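Local coordinates for protein xyloglucan-specific endo-beta-1,4-glucanase (Uncultured bacterium, PDB 4W88) that hydrolyses internal beta-1,4-glucosidic links in the backbone of xyloglucan, acting as a plant cell wall-degrading enzyme of glycoside hydrolase family 5, at residues D190-S202 and L210-T224. The protein carries 1 engineered substitution. Residues are numbered along the deposited sequence; the frame is centred on the assembly and turned at random.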
ATOM      1  N   ASP A 190       5.425  16.784 -10.328  1.00 16.66           N
ATOM      2  CA  ASP A 190       4.669  15.863 -11.155  1.00 18.20           C
ATOM      3  C   ASP A 190       4.843  14.376 -10.794  1.00 18.64           C
ATOM      4  O   ASP A 190       4.386  13.484 -11.511  1.00 20.38           O
ATOM      5  CB  ASP A 190       4.948  16.128 -12.636  1.00 20.78           C
ATOM      6  CG  ASP A 190       6.375  16.000 -13.052  1.00 22.83           C
ATOM      7  OD1 ASP A 190       7.230  15.682 -12.197  1.00 19.92           O
ATOM      8  OD2 ASP A 190       6.659  16.271 -14.291  1.00 30.90           O
ATOM      9  N   ARG A 191       5.449  14.099  -9.627  1.00 16.43           N
ATOM     10  CA  ARG A 191       5.491  12.757  -9.093  1.00 18.16           C
ATOM     11  C   ARG A 191       4.098  12.174  -8.978  1.00 15.25           C
ATOM     12  O   ARG A 191       3.147  12.907  -8.611  1.00 18.68           O
ATOM     13  CB  ARG A 191       6.137  12.804  -7.676  1.00 23.41           C
ATOM     14  CG  ARG A 191       6.415  11.447  -7.090  1.00 18.82           C
ATOM     15  CD  ARG A 191       7.216  11.466  -5.812  1.00 14.99           C
ATOM     16  NE  ARG A 191       8.402  12.274  -5.830  1.00 18.29           N
ATOM     17  CZ  ARG A 191       9.499  12.030  -6.536  1.00 16.05           C
ATOM     18  NH1 ARG A 191       9.615  10.924  -7.254  1.00 18.73           N
ATOM     19  NH2 ARG A 191      10.474  12.909  -6.531  1.00 20.16           N
ATOM     20  N   VAL A 192       3.955  10.868  -9.226  1.00 18.99           N
ATOM     21  CA  VAL A 192       2.671  10.254  -8.980  1.00 17.02           C
ATOM     22  C   VAL A 192       2.394  10.263  -7.456  1.00 15.23           C
ATOM     23  O   VAL A 192       3.148   9.653  -6.675  1.00 17.47           O
ATOM     24  CB  VAL A 192       2.574   8.826  -9.546  1.00 18.16           C
ATOM     25  CG1 VAL A 192       1.184   8.159  -9.277  1.00 22.69           C
ATOM     26  CG2 VAL A 192       2.897   8.821 -11.030  1.00 19.42           C
ATOM     27  N   LEU A 193       1.217  10.815  -7.091  1.00 16.68           N
ATOM     28  CA  LEU A 193       0.767  10.817  -5.737  1.00 17.96           C
ATOM     29  C   LEU A 193      -0.478   9.968  -5.604  1.00 17.75           C
ATOM     30  O   LEU A 193      -1.410  10.156  -6.365  1.00 18.36           O
ATOM     31  CB  LEU A 193       0.497  12.219  -5.226  1.00 15.79           C
ATOM     32  CG  LEU A 193       1.635  13.208  -5.382  1.00 17.19           C
ATOM     33  CD1 LEU A 193       1.332  14.579  -4.813  1.00 18.67           C
ATOM     34  CD2 LEU A 193       2.951  12.724  -4.769  1.00 21.69           C
ATOM     35  N   ILE A 194      -0.501   9.084  -4.612  1.00 14.41           N
ATOM     36  CA  ILE A 194      -1.476   8.019  -4.567  1.00 15.16           C
ATOM     37  C   ILE A 194      -2.344   8.282  -3.326  1.00 15.77           C
ATOM     38  O   ILE A 194      -1.906   8.125  -2.173  1.00 16.56           O
ATOM     39  CB  ILE A 194      -0.823   6.615  -4.498  1.00 15.03           C
ATOM     40  CG1 ILE A 194       0.139   6.380  -5.664  1.00 17.07           C
ATOM     41  CG2 ILE A 194      -1.915   5.517  -4.489  1.00 18.81           C
ATOM     42  CD1 ILE A 194       0.978   5.093  -5.581  1.00 18.31           C
ATOM     43  N   ILE A 195      -3.557   8.724  -3.597  1.00 17.28           N
ATOM     44  CA  ILE A 195      -4.512   9.051  -2.577  1.00 19.03           C
ATOM     45  C   ILE A 195      -5.307   7.773  -2.258  1.00 16.39           C
ATOM     46  O   ILE A 195      -5.123   6.721  -2.899  1.00 18.54           O
ATOM     47  CB  ILE A 195      -5.435  10.216  -3.017  1.00 15.45           C
ATOM     48  CG1 ILE A 195      -6.328   9.849  -4.197  1.00 20.20           C
ATOM     49  CG2 ILE A 195      -4.632  11.498  -3.216  1.00 18.03           C
ATOM     50  CD1 ILE A 195      -7.483  10.818  -4.449  1.00 21.12           C
ATOM     51  N   CYS A 196      -6.251   7.848  -1.325  1.00 18.08           N
ATOM     52  CA  CYS A 196      -7.003   6.665  -0.948  1.00 18.93           C
ATOM     53  C   CYS A 196      -8.399   7.007  -0.478  1.00 16.60           C
ATOM     54  O   CYS A 196      -8.711   8.160  -0.152  1.00 18.45           O
ATOM     55  CB  CYS A 196      -6.260   5.873   0.157  1.00 16.75           C
ATOM     56  SG  CYS A 196      -6.081   6.716   1.718  1.00 18.41           S
ATOM     57  N   THR A 197      -9.242   5.966  -0.427  1.00 17.67           N
ATOM     58  CA  THR A 197     -10.496   6.026   0.251  1.00 17.39           C
ATOM     59  C   THR A 197     -10.347   5.757   1.760  1.00 21.46           C
ATOM     60  O   THR A 197      -9.317   5.283   2.234  1.00 19.35           O
ATOM     61  CB  THR A 197     -11.420   4.942  -0.305  1.00 18.42           C
ATOM     62  OG1 THR A 197     -10.704   3.718  -0.212  1.00 18.85           O
ATOM     63  CG2 THR A 197     -11.877   5.220  -1.761  1.00 23.97           C
ATOM     64  N   TYR A 198     -11.415   6.026   2.500  1.00 21.93           N
ATOM     65  CA  TYR A 198     -11.468   5.686   3.924  1.00 18.69           C
ATOM     66  C   TYR A 198     -11.157   4.185   4.036  1.00 18.55           C
ATOM     67  O   TYR A 198     -11.762   3.361   3.315  1.00 18.32           O
ATOM     68  CB  TYR A 198     -12.870   5.918   4.478  1.00 18.11           C
ATOM     69  CG  TYR A 198     -12.968   5.647   5.951  1.00 18.27           C
ATOM     70  CD1 TYR A 198     -13.152   4.335   6.481  1.00 20.91           C
ATOM     71  CD2 TYR A 198     -12.881   6.687   6.874  1.00 20.37           C
ATOM     72  CE1 TYR A 198     -13.213   4.154   7.868  1.00 19.93           C
ATOM     73  CE2 TYR A 198     -13.008   6.488   8.247  1.00 23.11           C
ATOM     74  CZ  TYR A 198     -13.189   5.245   8.744  1.00 22.04           C
ATOM     75  OH  TYR A 198     -13.291   5.080  10.100  1.00 20.89           O
ATOM     76  N   GLY A 199     -10.202   3.819   4.894  1.00 19.50           N
ATOM     77  CA  GLY A 199      -9.830   2.413   5.058  1.00 20.11           C
ATOM     78  C   GLY A 199      -9.258   1.687   3.852  1.00 17.23           C
ATOM     79  O   GLY A 199      -9.178   0.445   3.890  1.00 18.14           O
ATOM     80  N   HIS A 200      -8.914   2.413   2.777  1.00 19.36           N
ATOM     81  CA  HIS A 200      -8.673   1.820   1.482  1.00 19.54           C
ATOM     82  C   HIS A 200      -9.832   0.899   1.013  1.00 17.63           C
ATOM     83  O   HIS A 200      -9.624  -0.032   0.217  1.00 18.83           O
ATOM     84  CB  HIS A 200      -7.358   1.065   1.506  1.00 15.82           C
ATOM     85  CG  HIS A 200      -6.123   1.883   1.231  1.00 16.63           C
ATOM     86  ND1 HIS A 200      -5.616   2.814   2.112  1.00 19.81           N
ATOM     87  CD2 HIS A 200      -5.308   1.916   0.148  1.00 16.00           C
ATOM     88  CE1 HIS A 200      -4.524   3.358   1.605  1.00 19.08           C
ATOM     89  NE2 HIS A 200      -4.329   2.841   0.407  1.00 18.05           N
ATOM     90  N   ASN A 201     -11.041   1.181   1.500  1.00 18.60           N
ATOM     91  CA  ASN A 201     -12.283   0.445   1.193  1.00 17.87           C
ATOM     92  C   ASN A 201     -12.791   0.799  -0.208  1.00 19.83           C
ATOM     93  O   ASN A 201     -12.642   1.929  -0.659  1.00 20.61           O
ATOM     94  CB  ASN A 201     -13.336   0.739   2.281  1.00 20.56           C
ATOM     95  CG  ASN A 201     -14.658   0.059   2.022  1.00 22.26           C
ATOM     96  OD1 ASN A 201     -15.525   0.593   1.302  1.00 23.58           O
ATOM     97  ND2 ASN A 201     -14.836  -1.121   2.586  1.00 27.72           N
ATOM     98  N   SER A 202     -13.365  -0.208  -0.882  1.00 24.69           N
ATOM     99  CA  SER A 202     -13.893  -0.081  -2.255  1.00 23.91           C
ATOM    100  C   SER A 202     -15.399  -0.347  -2.412  1.00 28.26           C
ATOM    101  O   SER A 202     -15.865  -0.603  -3.534  1.00 28.52           O
ATOM    102  CB  SER A 202     -13.113  -0.992  -3.215  1.00 23.11           C
ATOM    103  OG  SER A 202     -13.326  -2.301  -2.891  1.00 30.04           O
ATOM    104  N   LEU A 210     -15.704   9.735  -2.829  1.00 24.40           N
ATOM    105  CA  LEU A 210     -14.295  10.105  -2.995  1.00 22.10           C
ATOM    106  C   LEU A 210     -14.165  11.256  -3.969  1.00 25.29           C
ATOM    107  O   LEU A 210     -14.566  11.164  -5.113  1.00 26.67           O
ATOM    108  CB  LEU A 210     -13.473   8.945  -3.544  1.00 23.94           C
ATOM    109  CG  LEU A 210     -11.968   9.193  -3.720  1.00 24.40           C
ATOM    110  CD1 LEU A 210     -11.243   9.270  -2.377  1.00 25.99           C
ATOM    111  CD2 LEU A 210     -11.380   8.092  -4.554  1.00 25.90           C
ATOM    112  N   GLU A 211     -13.576  12.348  -3.515  1.00 23.81           N
ATOM    113  CA  GLU A 211     -13.284  13.496  -4.388  1.00 26.45           C
ATOM    114  C   GLU A 211     -12.076  13.210  -5.225  1.00 22.92           C
ATOM    115  O   GLU A 211     -11.051  12.715  -4.713  1.00 23.46           O
ATOM    116  CB  GLU A 211     -12.983  14.704  -3.529  1.00 30.00           C
ATOM    117  CG  GLU A 211     -12.886  15.987  -4.270  1.00 44.74           C
ATOM    118  CD  GLU A 211     -12.671  17.151  -3.338  1.00 47.34           C
ATOM    119  OE1 GLU A 211     -13.109  17.105  -2.147  1.00 47.20           O
ATOM    120  OE2 GLU A 211     -12.017  18.099  -3.810  1.00 59.80           O
ATOM    121  N   ILE A 212     -12.173  13.484  -6.518  1.00 24.10           N
ATOM    122  CA  ILE A 212     -11.039  13.233  -7.387  1.00 24.16           C
ATOM    123  C   ILE A 212     -10.308  14.557  -7.604  1.00 26.22           C
ATOM    124  O   ILE A 212     -10.845  15.488  -8.195  1.00 23.59           O
ATOM    125  CB  ILE A 212     -11.504  12.697  -8.749  1.00 26.67           C
ATOM    126  CG1 ILE A 212     -12.409  11.465  -8.575  1.00 32.43           C
ATOM    127  CG2 ILE A 212     -10.321  12.460  -9.678  1.00 30.73           C
ATOM    128  CD1 ILE A 212     -11.770  10.331  -7.832  1.00 28.12           C
ATOM    129  N   PRO A 213      -9.040  14.637  -7.216  1.00 29.14           N
ATOM    130  CA  PRO A 213      -8.304  15.868  -7.454  1.00 30.14           C
ATOM    131  C   PRO A 213      -8.176  16.260  -8.916  1.00 26.06           C
ATOM    132  O   PRO A 213      -8.053  15.402  -9.796  1.00 27.07           O
ATOM    133  CB  PRO A 213      -6.915  15.522  -6.938  1.00 28.48           C
ATOM    134  CG  PRO A 213      -7.134  14.410  -5.965  1.00 33.42           C
ATOM    135  CD  PRO A 213      -8.173  13.617  -6.609  1.00 28.87           C
ATOM    136  N   SER A 214      -8.193  17.571  -9.167  1.00 30.23           N
ATOM    137  CA  SER A 214      -7.903  18.043 -10.515  1.00 31.47           C
ATOM    138  C   SER A 214      -6.414  17.816 -10.900  1.00 27.99           C
ATOM    139  O   SER A 214      -6.055  17.828 -12.111  1.00 28.46           O
ATOM    140  CB  SER A 214      -8.378  19.496 -10.695  1.00 46.42           C
ATOM    141  OG  SER A 214      -7.678  20.270  -9.736  1.00 50.35           O
ATOM    142  N   ASP A 215      -5.521  17.589  -9.941  1.00 24.80           N
ATOM    143  CA  ASP A 215      -4.100  17.326 -10.261  1.00 24.67           C
ATOM    144  C   ASP A 215      -4.055  16.100 -11.183  1.00 22.91           C
ATOM    145  O   ASP A 215      -4.629  15.064 -10.872  1.00 24.65           O
ATOM    146  CB  ASP A 215      -3.378  17.081  -8.960  1.00 23.89           C
ATOM    147  CG  ASP A 215      -1.897  16.942  -9.087  1.00 23.42           C
ATOM    148  OD1 ASP A 215      -1.411  16.114  -9.865  1.00 25.03           O
ATOM    149  OD2 ASP A 215      -1.223  17.595  -8.287  1.00 25.99           O
ATOM    150  N   PRO A 216      -3.366  16.232 -12.312  1.00 24.31           N
ATOM    151  CA  PRO A 216      -3.388  15.131 -13.323  1.00 23.75           C
ATOM    152  C   PRO A 216      -2.446  13.986 -13.011  1.00 21.94           C
ATOM    153  O   PRO A 216      -2.470  12.966 -13.707  1.00 25.23           O
ATOM    154  CB  PRO A 216      -2.940  15.840 -14.599  1.00 25.04           C
ATOM    155  CG  PRO A 216      -2.079  16.977 -14.097  1.00 26.99           C
ATOM    156  CD  PRO A 216      -2.648  17.434 -12.788  1.00 29.65           C
ATOM    157  N   ASN A 217      -1.617  14.181 -11.977  1.00 20.88           N
ATOM    158  CA  ASN A 217      -0.593  13.208 -11.583  1.00 17.58           C
ATOM    159  C   ASN A 217      -0.887  12.491 -10.275  1.00 18.75           C
ATOM    160  O   ASN A 217       0.002  12.323  -9.419  1.00 18.97           O
ATOM    161  CB  ASN A 217       0.802  13.832 -11.594  1.00 20.30           C
ATOM    162  CG  ASN A 217       1.221  14.194 -13.008  1.00 22.60           C
ATOM    163  OD1 ASN A 217       1.240  13.375 -13.882  1.00 23.96           O
ATOM    164  ND2 ASN A 217       1.550  15.429 -13.223  1.00 24.32           N
ATOM    165  N   ILE A 218      -2.110  11.975 -10.215  1.00 22.90           N
ATOM    166  CA  ILE A 218      -2.539  11.199  -9.087  1.00 21.10           C
ATOM    167  C   ILE A 218      -3.036   9.833  -9.491  1.00 18.52           C
ATOM    168  O   ILE A 218      -3.358   9.552 -10.669  1.00 19.34           O
ATOM    169  CB  ILE A 218      -3.584  11.947  -8.239  1.00 19.52           C
ATOM    170  CG1 ILE A 218      -4.903  12.136  -8.985  1.00 23.44           C
ATOM    171  CG2 ILE A 218      -3.023  13.245  -7.763  1.00 22.60           C
ATOM    172  CD1 ILE A 218      -5.842  10.935  -8.938  1.00 29.70           C
ATOM    173  N   ALA A 219      -3.102   8.955  -8.495  1.00 18.47           N
ATOM    174  CA  ALA A 219      -3.790   7.658  -8.635  1.00 18.80           C
ATOM    175  C   ALA A 219      -4.540   7.403  -7.329  1.00 20.81           C
ATOM    176  O   ALA A 219      -4.231   8.007  -6.306  1.00 20.81           O
ATOM    177  CB  ALA A 219      -2.787   6.501  -8.921  1.00 18.99           C
ATOM    178  N   VAL A 220      -5.483   6.481  -7.406  1.00 17.95           N
ATOM    179  CA  VAL A 220      -6.289   6.058  -6.280  1.00 16.49           C
ATOM    180  C   VAL A 220      -5.911   4.598  -5.864  1.00 18.19           C
ATOM    181  O   VAL A 220      -5.915   3.696  -6.709  1.00 20.27           O
ATOM    182  CB  VAL A 220      -7.783   6.136  -6.556  1.00 20.01           C
ATOM    183  CG1 VAL A 220      -8.566   5.640  -5.329  1.00 22.69           C
ATOM    184  CG2 VAL A 220      -8.161   7.576  -6.931  1.00 22.69           C
ATOM    185  N   ALA A 221      -5.534   4.441  -4.592  1.00 17.50           N
ATOM    186  CA  ALA A 221      -5.156   3.196  -3.997  1.00 17.12           C
ATOM    187  C   ALA A 221      -6.374   2.607  -3.247  1.00 18.43           C
ATOM    188  O   ALA A 221      -7.143   3.320  -2.534  1.00 17.33           O
ATOM    189  CB  ALA A 221      -4.002   3.387  -3.030  1.00 19.81           C
ATOM    190  N   LEU A 222      -6.506   1.304  -3.455  1.00 17.34           N
ATOM    191  CA  LEU A 222      -7.458   0.432  -2.756  1.00 16.32           C
ATOM    192  C   LEU A 222      -6.764  -0.789  -2.239  1.00 17.08           C
ATOM    193  O   LEU A 222      -5.779  -1.204  -2.792  1.00 17.70           O
ATOM    194  CB  LEU A 222      -8.638   0.058  -3.706  1.00 19.60           C
ATOM    195  CG  LEU A 222      -9.342   1.268  -4.274  1.00 19.15           C
ATOM    196  CD1 LEU A 222     -10.225   0.809  -5.384  1.00 20.59           C
ATOM    197  CD2 LEU A 222     -10.155   2.063  -3.208  1.00 22.31           C
ATOM    198  N   HIS A 223      -7.350  -1.434  -1.218  1.00 17.68           N
ATOM    199  CA  HIS A 223      -6.895  -2.719  -0.771  1.00 18.56           C
ATOM    200  C   HIS A 223      -8.042  -3.701  -0.922  1.00 18.64           C
ATOM    201  O   HIS A 223      -9.119  -3.458  -0.420  1.00 21.50           O
ATOM    202  CB  HIS A 223      -6.457  -2.714   0.679  1.00 18.93           C
ATOM    203  CG  HIS A 223      -5.253  -1.886   0.953  1.00 17.37           C
ATOM    204  ND1 HIS A 223      -4.790  -1.601   2.239  1.00 18.51           N
ATOM    205  CD2 HIS A 223      -4.372  -1.316   0.104  1.00 17.49           C
ATOM    206  CE1 HIS A 223      -3.699  -0.877   2.135  1.00 17.35           C
ATOM    207  NE2 HIS A 223      -3.424  -0.712   0.862  1.00 15.79           N
ATOM    208  N   THR A 224      -7.777  -4.799  -1.641  1.00 20.10           N
ATOM    209  CA  THR A 224      -8.807  -5.714  -2.017  1.00 22.78           C
ATOM    210  C   THR A 224      -8.341  -7.141  -1.822  1.00 23.63           C
ATOM    211  O   THR A 224      -7.920  -7.840  -2.768  1.00 30.71           O
ATOM    212  CB  THR A 224      -9.383  -5.510  -3.424  1.00 24.31           C
ATOM    213  OG1 THR A 224      -8.350  -5.496  -4.409  1.00 29.41           O
ATOM    214  CG2 THR A 224     -10.132  -4.273  -3.482  1.00 25.41           C
TER
HETATM  215  O   HOH W   1     -11.481  -2.399  -0.873  1.00 44.12           O
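Leu193 N donates to Asn217 O, and Ala219 N to Leu193 O, opening the parallel ladder that joins strands 193-196 and 218-223, neighbours in the eight-stranded TIM barrel of this GH5 enzyme. Ile195 continues it, its N giving to Ala219 O and its O taking Ala221 N at 2.9 Å. Helix 204-208 lies in the crossover between the strands.

Apolar side chains pack on both faces of the sheet. Facing helix 164-182, Ile195 meets Pro213 tip to tip, CD1 to CD 3.6 Å, while its CG1 lies 4.0 Å from Val220 CG2. On the other face small Ala221 suits a tight fit, its CB only 3.3 Å from Ile194 CG2.

Beyond the ladder, His223 N bonds almost straight (176°) to His200 O, on a lone pair in the carbonyl plane. The two imidazoles stack face to face, centroids 3.9 Å apart and planes at 25°; a flat ring that can also hydrogen-bond suits both places, since His200 NE2 pairs with Glu145 and His223 ND1 with Glu149, a residue of the glycan pocket. With CG beside its backbone N (chi1 -66°), His223 reaches back over His200. An alanine in place of His223 would be likely to uncover that face of His200 and deprive Glu149 of its imidazole partner. The closest ring contact sets His200 CD2 3.3 Å from His223 NE2.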